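Thioesterase (Streptomyces sp. WAC02707, PDB 6VAP) probably hydrolyses aberrant or stalled acyl groups from carrier proteins of the borrelidin assembly line, as type II thioesterases are known to do. Local coordinates at residues A[15-20]-A[42-47]; A[37-42]-A[233-238]; A[106-111]-A[190-195]; A[198-203]-A[210-215]; A[226-231]-A[243-248]. One frame throughout, in Å; residues are numbered along the deposited sequence.

Interaction 1. Residues A[15-20]-A[42-47]; sequences RQYRPA and PVAAAL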
# COMPACT_ATOMS: atom_id res chain seq x y z
N ARG A 15 -1.60 10.67 -7.69
CA ARG A 15 -1.00 11.96 -7.40
C ARG A 15 0.51 11.85 -7.61
O ARG A 15 1.18 11.03 -6.97
CB ARG A 15 -1.32 12.41 -5.98
CG ARG A 15 -2.81 12.37 -5.63
CD ARG A 15 -3.59 13.35 -6.51
NE ARG A 15 -5.02 13.03 -6.53
CZ ARG A 15 -5.94 13.61 -5.77
NH1 ARG A 15 -5.59 14.56 -4.91
NH2 ARG A 15 -7.21 13.24 -5.87
N GLN A 16 1.04 12.67 -8.50
CA GLN A 16 2.47 12.74 -8.81
C GLN A 16 2.97 14.05 -8.22
O GLN A 16 2.73 15.13 -8.77
CB GLN A 16 2.67 12.67 -10.32
CG GLN A 16 4.13 12.68 -10.76
CD GLN A 16 4.28 12.70 -12.27
OE1 GLN A 16 3.32 12.89 -12.99
NE2 GLN A 16 5.50 12.50 -12.74
N TYR A 17 3.67 13.96 -7.09
CA TYR A 17 4.04 15.16 -6.35
C TYR A 17 5.29 15.83 -6.90
O TYR A 17 5.44 17.04 -6.75
CB TYR A 17 4.21 14.79 -4.88
CG TYR A 17 2.91 14.42 -4.21
CD1 TYR A 17 1.83 15.31 -4.20
CD2 TYR A 17 2.77 13.21 -3.56
CE1 TYR A 17 0.63 14.97 -3.59
CE2 TYR A 17 1.59 12.84 -2.96
CZ TYR A 17 0.52 13.73 -2.97
OH TYR A 17 -0.67 13.39 -2.37
N ARG A 18 6.20 15.07 -7.50
CA ARG A 18 7.45 15.62 -8.00
C ARG A 18 7.70 15.17 -9.44
O ARG A 18 7.21 14.13 -9.87
CB ARG A 18 8.62 15.17 -7.11
CG ARG A 18 8.54 15.64 -5.67
CD ARG A 18 9.00 17.07 -5.51
NE ARG A 18 9.16 17.43 -4.10
CZ ARG A 18 8.20 17.95 -3.34
NH1 ARG A 18 6.99 18.17 -3.84
NH2 ARG A 18 8.45 18.25 -2.08
N PRO A 19 8.46 15.96 -10.19
CA PRO A 19 8.81 15.51 -11.55
C PRO A 19 9.81 14.37 -11.50
O PRO A 19 10.63 14.27 -10.58
CB PRO A 19 9.44 16.75 -12.20
CG PRO A 19 9.24 17.90 -11.22
CD PRO A 19 9.01 17.28 -9.86
N ALA A 20 9.76 13.53 -12.52
CA ALA A 20 10.63 12.36 -12.60
C ALA A 20 11.28 12.30 -13.98
O ALA A 20 10.68 12.71 -14.98
CB ALA A 20 9.85 11.08 -12.33
N PRO A 42 6.86 12.53 1.46
CA PRO A 42 8.30 12.32 1.74
C PRO A 42 8.97 11.32 0.81
O PRO A 42 10.15 11.50 0.44
CB PRO A 42 8.30 11.82 3.18
CG PRO A 42 7.01 12.28 3.78
CD PRO A 42 6.01 12.21 2.61
N VAL A 43 8.28 10.27 0.39
CA VAL A 43 8.87 9.32 -0.56
C VAL A 43 9.12 10.01 -1.91
O VAL A 43 10.21 9.95 -2.50
CB VAL A 43 7.96 8.09 -0.72
CG1 VAL A 43 8.53 7.15 -1.77
CG2 VAL A 43 7.79 7.40 0.60
N ALA A 44 8.11 10.70 -2.41
CA ALA A 44 8.27 11.44 -3.66
C ALA A 44 9.47 12.37 -3.56
O ALA A 44 10.37 12.33 -4.42
CB ALA A 44 7.00 12.23 -3.97
N ALA A 45 9.54 13.15 -2.47
CA ALA A 45 10.60 14.15 -2.32
C ALA A 45 11.98 13.50 -2.25
O ALA A 45 12.96 14.07 -2.74
CB ALA A 45 10.35 14.99 -1.05
N ALA A 46 12.08 12.32 -1.65
CA ALA A 46 13.37 11.68 -1.43
C ALA A 46 13.85 10.85 -2.61
O ALA A 46 15.06 10.65 -2.76
CB ALA A 46 13.31 10.78 -0.20
N LEU A 47 12.94 10.35 -3.45
CA LEU A 47 13.32 9.48 -4.56
C LEU A 47 13.29 10.17 -5.92
O LEU A 47 14.03 9.77 -6.83
CB LEU A 47 12.41 8.25 -4.61
CG LEU A 47 12.40 7.37 -3.37
CD1 LEU A 47 11.66 6.09 -3.64
CD2 LEU A 47 13.83 7.07 -2.84
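Tyr17 and Arg18 lie against Ala44 and Ala45 in a partly buried packing contact between the loop after edge strand 14-15 and one flank of helix 41-47. The methyl of Ala44 faces the loop and is shared by two successive residues: its CB is 3.9 Å from Tyr17 CB and 4.1 Å from Arg18 CG. Seen from the phenol, that methyl comes in at the ring edge, near the ring plane, so it does not cover a face. The Tyr17 ring stacks instead with His41, the first residue of the helix.

In the alpha/beta-hydrolase fold of this thioesterase, strand 14-15 pairs antiparallel with 52-56 at one margin of the central sheet, and helix 41-47 packs over the same region. Ala44 also touches Val53 of strand 52-56, while Val43 and Leu47 reach Leu27 of strand 26-30. With only a methyl between the chains, the loop runs close to the helix, and Arg18 CA is 6.1 Å from Ala44 CA.

Arg18 handles its length by bending. A kink at chi2 (-80°) lays the chain along the helix surface, with CG 4.0 Å from Ala44 O and NH2 3.9 Å from Ala45 CB. The guanidinium is slanted with respect to that methyl, and NE is 4.0 Å from Ala45 CA. Arg18 NH1 also makes a weak hydrogen bond, 3.5 Å, to Tyr17 O. Arg18 is poorly ordered and touches a crystal neighbour, which makes its outer atoms less certain than the alanine-tyrosine packing.

Interaction 2. Residues A[37-42]-A[233-238]; sequences ATFYHP and FYLLEH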
# COMPACT_ATOMS: atom_id res chain seq x y z
N ALA A 37 -3.10 10.15 -0.13
CA ALA A 37 -1.93 10.18 -0.99
C ALA A 37 -0.84 11.08 -0.44
O ALA A 37 0.35 10.82 -0.67
CB ALA A 37 -2.31 10.63 -2.39
N THR A 38 -1.21 12.16 0.26
CA THR A 38 -0.22 13.08 0.80
C THR A 38 0.73 12.39 1.78
O THR A 38 1.82 12.90 2.04
CB THR A 38 -0.91 14.26 1.50
OG1 THR A 38 -1.95 13.77 2.37
CG2 THR A 38 -1.52 15.19 0.49
N PHE A 39 0.31 11.26 2.35
CA PHE A 39 1.18 10.51 3.25
C PHE A 39 2.52 10.17 2.59
O PHE A 39 3.56 10.10 3.26
CB PHE A 39 0.47 9.22 3.68
CG PHE A 39 1.32 8.31 4.50
CD1 PHE A 39 1.53 8.55 5.85
CD2 PHE A 39 1.87 7.18 3.94
CE1 PHE A 39 2.30 7.69 6.61
CE2 PHE A 39 2.63 6.32 4.70
CZ PHE A 39 2.86 6.58 6.02
N TYR A 40 2.52 9.97 1.27
CA TYR A 40 3.74 9.57 0.56
C TYR A 40 4.54 10.73 -0.02
O TYR A 40 5.49 10.50 -0.78
CB TYR A 40 3.38 8.60 -0.53
CG TYR A 40 3.03 7.24 0.02
CD1 TYR A 40 4.01 6.44 0.57
CD2 TYR A 40 1.72 6.74 -0.04
CE1 TYR A 40 3.71 5.13 1.07
CE2 TYR A 40 1.40 5.50 0.49
CZ TYR A 40 2.38 4.71 1.02
OH TYR A 40 2.11 3.47 1.47
N HIS A 41 4.22 11.96 0.36
CA HIS A 41 5.02 13.09 -0.11
C HIS A 41 6.50 12.96 0.26
O HIS A 41 7.35 13.22 -0.60
CB HIS A 41 4.44 14.40 0.43
CG HIS A 41 4.49 15.53 -0.54
ND1 HIS A 41 3.38 16.30 -0.84
CD2 HIS A 41 5.51 16.03 -1.27
CE1 HIS A 41 3.73 17.23 -1.72
NE2 HIS A 41 5.01 17.09 -1.99
N PRO A 42 6.86 12.53 1.46
CA PRO A 42 8.30 12.32 1.74
C PRO A 42 8.97 11.32 0.81
O PRO A 42 10.15 11.50 0.44
CB PRO A 42 8.30 11.82 3.18
CG PRO A 42 7.01 12.28 3.78
CD PRO A 42 6.01 12.21 2.61
N PHE A 233 3.15 1.49 12.95
CA PHE A 233 3.70 2.62 12.22
C PHE A 233 5.19 2.85 12.51
O PHE A 233 5.66 4.00 12.65
CB PHE A 233 2.87 3.86 12.49
CG PHE A 233 1.56 3.85 11.73
CD1 PHE A 233 0.47 3.16 12.21
CD2 PHE A 233 1.44 4.51 10.53
CE1 PHE A 233 -0.74 3.15 11.52
CE2 PHE A 233 0.25 4.52 9.82
CZ PHE A 233 -0.85 3.84 10.33
N TYR A 234 5.92 1.73 12.65
CA TYR A 234 7.38 1.79 12.69
C TYR A 234 7.94 2.68 11.58
O TYR A 234 8.97 3.33 11.77
CB TYR A 234 7.95 0.38 12.56
CG TYR A 234 7.86 -0.09 11.12
CD1 TYR A 234 6.68 -0.57 10.61
CD2 TYR A 234 8.96 0.01 10.26
CE1 TYR A 234 6.58 -0.96 9.27
CE2 TYR A 234 8.86 -0.35 8.94
CZ TYR A 234 7.67 -0.82 8.45
OH TYR A 234 7.59 -1.19 7.15
N LEU A 235 7.32 2.72 10.42
CA LEU A 235 7.97 3.32 9.27
C LEU A 235 8.15 4.82 9.41
O LEU A 235 8.97 5.41 8.70
CB LEU A 235 7.13 3.01 8.01
CG LEU A 235 5.86 3.81 7.76
CD1 LEU A 235 5.29 3.36 6.37
CD2 LEU A 235 4.81 3.59 8.80
N LEU A 236 7.41 5.46 10.32
CA LEU A 236 7.62 6.89 10.54
C LEU A 236 8.97 7.15 11.20
O LEU A 236 9.59 8.18 10.97
CB LEU A 236 6.51 7.46 11.41
CG LEU A 236 5.09 7.19 10.88
CD1 LEU A 236 4.05 7.88 11.74
CD2 LEU A 236 4.93 7.66 9.44
N GLU A 237 9.45 6.20 11.99
CA GLU A 237 10.73 6.28 12.68
C GLU A 237 11.86 5.75 11.82
O GLU A 237 13.02 6.01 12.14
CB GLU A 237 10.71 5.48 14.00
CG GLU A 237 11.79 5.87 15.01
CD GLU A 237 12.33 4.70 15.82
OE1 GLU A 237 12.92 4.93 16.89
OE2 GLU A 237 12.18 3.54 15.38
N HIS A 238 11.55 5.00 10.75
CA HIS A 238 12.54 4.35 9.91
C HIS A 238 12.46 4.83 8.47
O HIS A 238 12.76 4.06 7.56
CB HIS A 238 12.37 2.84 10.00
CG HIS A 238 12.75 2.28 11.34
ND1 HIS A 238 11.85 2.20 12.39
CD2 HIS A 238 13.92 1.77 11.80
CE1 HIS A 238 12.45 1.63 13.42
NE2 HIS A 238 13.72 1.43 13.12
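The loop that follows His232, the probable histidine of a Ser-His-Asp triad in this alpha/beta-hydrolase, meets the short 3-10 turn 37-39 through Phe39, Leu235 and Leu236. Phe39 points its CG away from its own backbone N (chi1 174°), which carries the far end of the ring across to both leucines. Leu235 approaches head-on at the ring edge, near its plane, with CD1 4.0 Å from Phe39 CZ. Leu236 comes in at a slant, placing CD2 3.9 Å from Phe39 CE1. One leucine is buried and the other is at the surface, so the ring spans the margin between core and solvent. Leu235 also lies near the presumed triad without touching it, and packs on His97 and on Ile242 of helix 239-250.

Phe39 is steadied from its own side as well: its CD2 stands 3.7 Å above the centre of the Tyr40 ring, and His32 meets it edge-to-face. The loop of the leucines is tied internally at Tyr234 O. His238 ND1 bonds to it at 3.2 Å, with the oxygen in the imidazole plane, while Glu237 N reaches the same oxygen at 2.9 Å from the opposite face of the carbonyl plane.

Interaction 3. Residues A[106-111]-A[190-195]; sequences ELARRF and PKLRCP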
# COMPACT_ATOMS: atom_id res chain seq x y z
N GLU A 106 -2.98 -7.18 -4.44
CA GLU A 106 -4.06 -7.42 -5.39
C GLU A 106 -3.77 -6.75 -6.72
O GLU A 106 -4.03 -7.33 -7.78
CB GLU A 106 -5.38 -6.94 -4.79
CG GLU A 106 -5.94 -7.83 -3.71
CD GLU A 106 -6.30 -9.21 -4.26
OE1 GLU A 106 -6.50 -9.32 -5.47
OE2 GLU A 106 -6.35 -10.17 -3.47
N LEU A 107 -3.22 -5.53 -6.68
CA LEU A 107 -2.81 -4.86 -7.90
C LEU A 107 -1.68 -5.61 -8.59
O LEU A 107 -1.68 -5.76 -9.81
CB LEU A 107 -2.37 -3.42 -7.59
CG LEU A 107 -3.48 -2.51 -7.12
CD1 LEU A 107 -2.91 -1.19 -6.52
CD2 LEU A 107 -4.40 -2.18 -8.30
N ALA A 108 -0.78 -6.19 -7.80
CA ALA A 108 0.29 -6.98 -8.40
C ALA A 108 -0.26 -8.18 -9.15
O ALA A 108 0.17 -8.50 -10.26
CB ALA A 108 1.28 -7.41 -7.32
N ARG A 109 -1.22 -8.87 -8.54
CA ARG A 109 -1.87 -9.99 -9.19
C ARG A 109 -2.44 -9.58 -10.52
O ARG A 109 -2.32 -10.32 -11.50
CB ARG A 109 -2.99 -10.53 -8.29
CG ARG A 109 -2.59 -11.51 -7.25
CD ARG A 109 -3.82 -11.92 -6.40
NE ARG A 109 -3.83 -13.35 -6.11
CZ ARG A 109 -4.82 -13.97 -5.50
NH1 ARG A 109 -5.90 -13.29 -5.15
NH2 ARG A 109 -4.72 -15.26 -5.24
N ARG A 110 -3.06 -8.39 -10.59
CA ARG A 110 -3.67 -7.92 -11.83
C ARG A 110 -2.63 -7.49 -12.88
O ARG A 110 -2.83 -7.67 -14.08
CB ARG A 110 -4.62 -6.78 -11.49
CG ARG A 110 -5.87 -7.25 -10.80
CD ARG A 110 -6.46 -6.16 -9.93
NE ARG A 110 -7.82 -6.51 -9.46
CZ ARG A 110 -8.06 -7.29 -8.40
NH1 ARG A 110 -7.05 -7.84 -7.73
NH2 ARG A 110 -9.29 -7.54 -8.03
N PHE A 111 -1.53 -6.88 -12.44
CA PHE A 111 -0.47 -6.53 -13.38
C PHE A 111 0.09 -7.78 -14.03
O PHE A 111 0.23 -7.82 -15.26
CB PHE A 111 0.63 -5.75 -12.66
CG PHE A 111 0.34 -4.29 -12.51
CD1 PHE A 111 0.32 -3.44 -13.62
CD2 PHE A 111 0.13 -3.74 -11.26
CE1 PHE A 111 0.08 -2.11 -13.50
CE2 PHE A 111 -0.11 -2.37 -11.12
CZ PHE A 111 -0.16 -1.56 -12.23
N PRO A 190 -2.92 -17.97 -9.01
CA PRO A 190 -1.51 -18.20 -9.35
C PRO A 190 -0.61 -17.35 -8.48
O PRO A 190 -0.91 -16.19 -8.21
CB PRO A 190 -1.42 -17.78 -10.82
CG PRO A 190 -2.85 -17.83 -11.33
CD PRO A 190 -3.72 -17.47 -10.15
N LYS A 191 0.49 -17.96 -8.02
CA LYS A 191 1.48 -17.21 -7.26
C LYS A 191 2.04 -16.05 -8.08
O LYS A 191 2.06 -16.08 -9.31
CB LYS A 191 2.64 -18.13 -6.84
CG LYS A 191 2.33 -19.01 -5.62
CD LYS A 191 3.61 -19.72 -5.16
CE LYS A 191 3.32 -20.71 -4.06
NZ LYS A 191 4.57 -21.41 -3.61
N LEU A 192 2.56 -15.03 -7.40
CA LEU A 192 3.29 -14.00 -8.11
C LEU A 192 4.66 -14.53 -8.57
O LEU A 192 5.15 -15.56 -8.12
CB LEU A 192 3.44 -12.75 -7.22
CG LEU A 192 2.14 -12.07 -6.81
CD1 LEU A 192 2.40 -11.03 -5.72
CD2 LEU A 192 1.43 -11.40 -7.98
N ARG A 193 5.35 -13.86 -9.47
CA ARG A 193 6.76 -14.16 -9.81
C ARG A 193 7.65 -12.98 -9.44
O ARG A 193 8.84 -13.15 -9.36
CB ARG A 193 6.89 -14.48 -11.30
CG ARG A 193 6.05 -15.67 -11.74
CD ARG A 193 5.99 -15.80 -13.25
NE ARG A 193 4.61 -15.68 -13.68
CZ ARG A 193 4.03 -14.52 -13.97
NH1 ARG A 193 4.74 -13.41 -13.95
NH2 ARG A 193 2.76 -14.50 -14.31
N CYS A 194 7.09 -11.81 -9.22
CA CYS A 194 7.89 -10.62 -8.90
C CYS A 194 8.44 -10.78 -7.51
O CYS A 194 7.82 -11.34 -6.69
CB CYS A 194 7.08 -9.35 -8.79
SG CYS A 194 5.86 -9.43 -7.47
N PRO A 195 9.76 -10.25 -7.04
CA PRO A 195 10.27 -10.21 -5.67
C PRO A 195 9.27 -9.58 -4.71
O PRO A 195 8.55 -8.65 -5.04
CB PRO A 195 11.54 -9.36 -5.78
CG PRO A 195 11.95 -9.47 -7.23
CD PRO A 195 10.67 -9.58 -8.00
O HOH W 1 -2.32 -15.74 -5.71
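Leu192 sets its CG anti to its carbonyl carbon (chi1 -62°), which swings the isobutyl end onto Ala108 and Arg109, and a bend at chi3 (139°) takes the Arg109 guanidinium on past it toward Pro190. The contact joins helix 99-113, the helix that follows the probable nucleophile elbow of this alpha/beta-hydrolase, to the loop leading into strand 196-201.

The Leu192 methyls press on the helix backbone as much as on its side chains. CD2 sits 3.7 Å from Arg109 N and 4.0 Å from Ala108 CB, and CD1 is 4.1 Å from that same Ala108 CB. The aliphatic part of Arg109 crosses the leucine at about a right angle, with CG 4.1 Å from Leu192 CD2. Phe105 and Glu112 of the same helix also touch Leu192, which is buried. Glu112 OE2 additionally accepts bonds from the backbone N of Arg193 and Cys194, pinning the loop just beyond the leucine.

At its polar end Arg109 NH2 bonds to Arg187 O. A water that donates to Pro190 O at 2.9 Å also lies by this NH2, but too close for a bridge between the segments to be more than doubtful. Within the helix, Glu106 collects both arginines in a salt-bridge network. Its OE2 is a long 3.6 Å from Arg109 NH1 and also bonds to Tyr184 OH. Its OE1 uses the anti lone pair to take Arg110 NH1 at 2.8 Å, with the oxygen almost in the guanidinium plane.

Interaction 4. Residues A[198-203]-A[210-215]; sequences ALTGDD and VEARAW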
# COMPACT_ATOMS: atom_id res chain seq x y z
N ALA A 198 9.05 -7.80 2.50
CA ALA A 198 8.12 -7.52 3.57
C ALA A 198 8.84 -6.72 4.64
O ALA A 198 10.02 -6.94 4.92
CB ALA A 198 7.59 -8.83 4.13
N LEU A 199 8.11 -5.80 5.26
CA LEU A 199 8.66 -4.91 6.27
C LEU A 199 7.69 -4.86 7.44
O LEU A 199 6.49 -4.65 7.24
CB LEU A 199 8.89 -3.51 5.71
CG LEU A 199 9.54 -3.46 4.34
CD1 LEU A 199 9.41 -2.06 3.80
CD2 LEU A 199 11.01 -3.87 4.36
N THR A 200 8.19 -5.09 8.66
CA THR A 200 7.30 -5.21 9.80
C THR A 200 7.98 -4.63 11.04
O THR A 200 9.20 -4.52 11.11
CB THR A 200 6.88 -6.68 9.99
OG1 THR A 200 5.79 -6.76 10.92
CG2 THR A 200 8.06 -7.53 10.47
N GLY A 201 7.18 -4.23 12.01
CA GLY A 201 7.68 -3.82 13.29
C GLY A 201 7.72 -4.99 14.26
O GLY A 201 6.90 -5.88 14.21
N ASP A 202 8.69 -4.98 15.16
CA ASP A 202 8.88 -6.09 16.09
C ASP A 202 7.91 -6.05 17.26
O ASP A 202 7.91 -6.99 18.08
CB ASP A 202 10.33 -6.12 16.60
CG ASP A 202 10.70 -4.89 17.42
OD1 ASP A 202 9.89 -3.95 17.53
OD2 ASP A 202 11.83 -4.85 17.92
N ASP A 203 7.10 -5.00 17.37
CA ASP A 203 6.16 -4.84 18.48
C ASP A 203 4.78 -4.45 17.96
O ASP A 203 4.17 -3.47 18.38
CB ASP A 203 6.65 -3.79 19.48
CG ASP A 203 5.92 -3.88 20.85
OD1 ASP A 203 5.21 -4.87 21.10
OD2 ASP A 203 6.03 -2.96 21.67
N VAL A 210 5.32 -14.87 11.90
CA VAL A 210 4.90 -15.88 10.94
C VAL A 210 3.96 -15.26 9.91
O VAL A 210 4.02 -15.59 8.72
CB VAL A 210 4.27 -17.08 11.66
CG1 VAL A 210 3.47 -17.94 10.69
CG2 VAL A 210 5.32 -17.88 12.36
N GLU A 211 3.09 -14.36 10.35
CA GLU A 211 2.15 -13.72 9.43
C GLU A 211 2.89 -12.92 8.37
O GLU A 211 2.53 -12.94 7.17
CB GLU A 211 1.17 -12.82 10.19
CG GLU A 211 0.07 -13.60 10.87
CD GLU A 211 -0.78 -12.73 11.78
OE1 GLU A 211 -0.28 -11.69 12.25
OE2 GLU A 211 -1.94 -13.08 12.01
N ALA A 212 3.99 -12.28 8.79
CA ALA A 212 4.78 -11.50 7.85
C ALA A 212 5.60 -12.41 6.96
O ALA A 212 5.65 -12.22 5.75
CB ALA A 212 5.68 -10.51 8.58
N ARG A 213 6.23 -13.41 7.54
CA ARG A 213 7.04 -14.34 6.76
C ARG A 213 6.17 -15.07 5.73
O ARG A 213 6.68 -15.50 4.69
CB ARG A 213 7.76 -15.32 7.72
CG ARG A 213 8.57 -16.41 7.04
CD ARG A 213 9.86 -15.87 6.47
NE ARG A 213 10.72 -15.28 7.50
CZ ARG A 213 11.96 -14.85 7.28
NH1 ARG A 213 12.50 -14.96 6.07
NH2 ARG A 213 12.66 -14.32 8.27
N ALA A 214 4.88 -15.25 6.00
CA ALA A 214 4.04 -16.01 5.10
C ALA A 214 3.91 -15.31 3.75
O ALA A 214 3.51 -15.95 2.78
CB ALA A 214 2.66 -16.23 5.71
N TRP A 215 4.29 -14.03 3.64
CA TRP A 215 4.30 -13.41 2.33
C TRP A 215 5.18 -14.18 1.37
O TRP A 215 4.95 -14.13 0.16
CB TRP A 215 4.76 -11.97 2.42
CG TRP A 215 3.71 -10.98 2.82
CD1 TRP A 215 3.50 -10.45 4.10
CD2 TRP A 215 2.76 -10.33 1.98
NE1 TRP A 215 2.49 -9.52 4.09
CE2 TRP A 215 2.00 -9.44 2.81
CE3 TRP A 215 2.41 -10.45 0.63
CZ2 TRP A 215 0.95 -8.66 2.30
CZ3 TRP A 215 1.41 -9.67 0.14
CH2 TRP A 215 0.68 -8.79 0.96
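The 2.9 Å bond from Ala214 N to Val210 O holds the helical turn that presents Ala212 and Trp215 to Ala198 and Thr200. Strand 196-201, helix 209-213 and strand 223-228 make up a beta-alpha-beta unit of the alpha/beta-hydrolase fold, and this buried contact seats its helix on the sheet. Ala198 and Thr200, two apart on the strand, both send their CB toward the helix. Thr200 CB is 4.3 Å from Ala212 CB, and the small side chains let the elements come close: Ala198 CA and Ala212 CA are 6.7 Å apart.

Ala198 CB meets the indole of Trp215 obliquely, 4.4 Å from CD1. The chi1 of Trp215, -82°, lays the ring against the sheet, where it also touches Val123 and Phe223; its NE1 is satisfied by Arg126 O. Beyond the contact, the chain runs on from the strand toward Asp204, probably the acid of the triad, and Thr200 lies near that site without touching it.

The helix turn, the indole and the strand converge on one carbonyl oxygen. Ala212 O accepts from Trp215 N at 3.1 Å and has Ala198 CB 4.2 Å away. Ala212 O also lies in the indole plane at its edge, 3.2 Å from Trp215 CD1.

Interaction 5. Residues A[226-231]-A[243-248]; sequences DTFAGG and LGIIAE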
# COMPACT_ATOMS: atom_id res chain seq x y z
N ASP A 226 12.35 -7.75 6.46
CA ASP A 226 13.13 -6.87 7.32
C ASP A 226 12.25 -6.44 8.48
O ASP A 226 11.12 -6.02 8.26
CB ASP A 226 13.63 -5.61 6.58
CG ASP A 226 14.96 -5.83 5.89
OD1 ASP A 226 15.94 -6.23 6.57
OD2 ASP A 226 15.05 -5.57 4.67
N THR A 227 12.77 -6.57 9.70
CA THR A 227 12.06 -6.21 10.92
C THR A 227 12.68 -4.94 11.49
O THR A 227 13.90 -4.77 11.48
CB THR A 227 12.13 -7.36 11.95
OG1 THR A 227 11.67 -8.57 11.30
CG2 THR A 227 11.33 -7.05 13.14
N PHE A 228 11.83 -4.09 12.04
CA PHE A 228 12.24 -2.82 12.60
C PHE A 228 11.74 -2.67 14.04
O PHE A 228 10.68 -3.20 14.41
CB PHE A 228 11.70 -1.67 11.75
CG PHE A 228 12.09 -1.75 10.30
CD1 PHE A 228 11.42 -2.60 9.45
CD2 PHE A 228 13.17 -0.97 9.80
CE1 PHE A 228 11.82 -2.68 8.08
CE2 PHE A 228 13.50 -1.00 8.50
CZ PHE A 228 12.82 -1.89 7.60
N ALA A 229 12.53 -1.95 14.85
CA ALA A 229 12.11 -1.66 16.22
C ALA A 229 10.92 -0.70 16.17
O ALA A 229 11.08 0.48 15.85
CB ALA A 229 13.27 -1.10 17.04
N GLY A 230 9.74 -1.20 16.47
CA GLY A 230 8.56 -0.38 16.57
C GLY A 230 7.32 -1.21 16.28
O GLY A 230 7.36 -2.44 16.13
N GLY A 231 6.20 -0.49 16.23
CA GLY A 231 4.89 -1.09 16.05
C GLY A 231 4.34 -0.89 14.67
O GLY A 231 5.12 -0.83 13.72
N LEU A 243 13.40 4.15 2.67
CA LEU A 243 13.69 4.78 1.39
C LEU A 243 14.92 4.18 0.73
O LEU A 243 14.95 4.01 -0.50
CB LEU A 243 13.87 6.29 1.58
CG LEU A 243 12.71 7.05 2.16
CD1 LEU A 243 13.14 8.52 2.43
CD2 LEU A 243 11.51 7.00 1.25
N GLY A 244 15.96 3.88 1.53
CA GLY A 244 17.10 3.18 0.98
C GLY A 244 16.79 1.76 0.51
O GLY A 244 17.37 1.28 -0.45
N ILE A 245 15.87 1.08 1.19
CA ILE A 245 15.44 -0.24 0.74
C ILE A 245 14.65 -0.12 -0.57
O ILE A 245 14.87 -0.87 -1.53
CB ILE A 245 14.61 -0.92 1.84
CG1 ILE A 245 15.56 -1.50 2.91
CG2 ILE A 245 13.75 -2.02 1.28
CD1 ILE A 245 14.88 -1.81 4.23
N ILE A 246 13.72 0.83 -0.62
CA ILE A 246 12.98 1.06 -1.85
C ILE A 246 13.95 1.37 -2.97
O ILE A 246 13.86 0.78 -4.05
CB ILE A 246 11.95 2.18 -1.65
CG1 ILE A 246 10.78 1.69 -0.79
CG2 ILE A 246 11.47 2.70 -2.98
CD1 ILE A 246 9.92 2.84 -0.25
N ALA A 247 14.90 2.29 -2.74
CA ALA A 247 15.81 2.72 -3.79
C ALA A 247 16.66 1.55 -4.27
O ALA A 247 16.93 1.44 -5.47
CB ALA A 247 16.69 3.86 -3.26
N GLU A 248 17.10 0.68 -3.36
CA GLU A 248 17.88 -0.48 -3.77
C GLU A 248 17.08 -1.34 -4.75
O GLU A 248 17.63 -1.85 -5.73
CB GLU A 248 18.29 -1.29 -2.55
CG GLU A 248 19.25 -2.44 -2.85
CD GLU A 248 20.57 -1.97 -3.44
OE1 GLU A 248 21.15 -1.01 -2.91
OE2 GLU A 248 21.01 -2.56 -4.45
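Ile245 points straight at the strand, and Asp226 and Phe228 point back at it, so one methyl takes the whole contact. Ile245 CD1 is 4.0 Å from Phe228 CZ and 3.8 Å from Asp226 OD2. Seen from that methyl, the two partners lie at close to a right angle to one another, one aromatic and one charged.

The phenyl ring meets the methyl at its edge and in its plane. Approach is by the para end: CE2 of Phe228 is 4.6 Å from Ile245 CD1, farther than CZ, and the isoleucine uses neither face of the ring. Phe228 also stacks with Tyr234 and makes an edge-to-face contact with His238. On the helix, Ile245 keeps CG1 anti to its carbonyl carbon (chi1 -79°), and an extended chi2 (162°) drives CD1 out to full length. That length is needed, because the nearest CA atoms, of Asp226 and Ile245, are 9.6 Å apart.

Asp226 and Phe228, two apart on strand 223-228, face the same side of the sheet. This strand is the outermost on its side of the alpha/beta-hydrolase sheet, pairs with 196-201, and is here packed against helix 239-250 near the chain's C-terminus.

The carboxylate takes no polar partner from the helix. Its OD2 bonds to His197 NE2 on the neighbouring strand, and Ile245 touches His197 too. The isoleucine methyl therefore rests beside this hydrogen-bonded carboxylate and imidazole, and by keeping some water from OD2 it would probably favour the bond between them.

Overall arrangement
All five contacts dress one central sheet of the alpha/beta-hydrolase fold. Interactions 1 and 2 share Pro42 and helix 41-47, their centres 13 Å apart, and are joined by a probable hydrogen bond from Tyr17 OH to Ala37 O at 3.2 Å. Interaction 1 meets interaction 5 where helix 41-47 packs on helix 239-250. Interactions 4 and 5, centres about 12 Å apart, sit on neighbouring strands 196-201 and 223-228; the centres of interactions 2 and 5 are about 11 Å apart. Along the chain, interactions 3 and 4 fall inside the loop closed by interaction 2, whose segments alternate with those of interactions 1 and 5. The first helix, the last helix and the probable triad loops are linked.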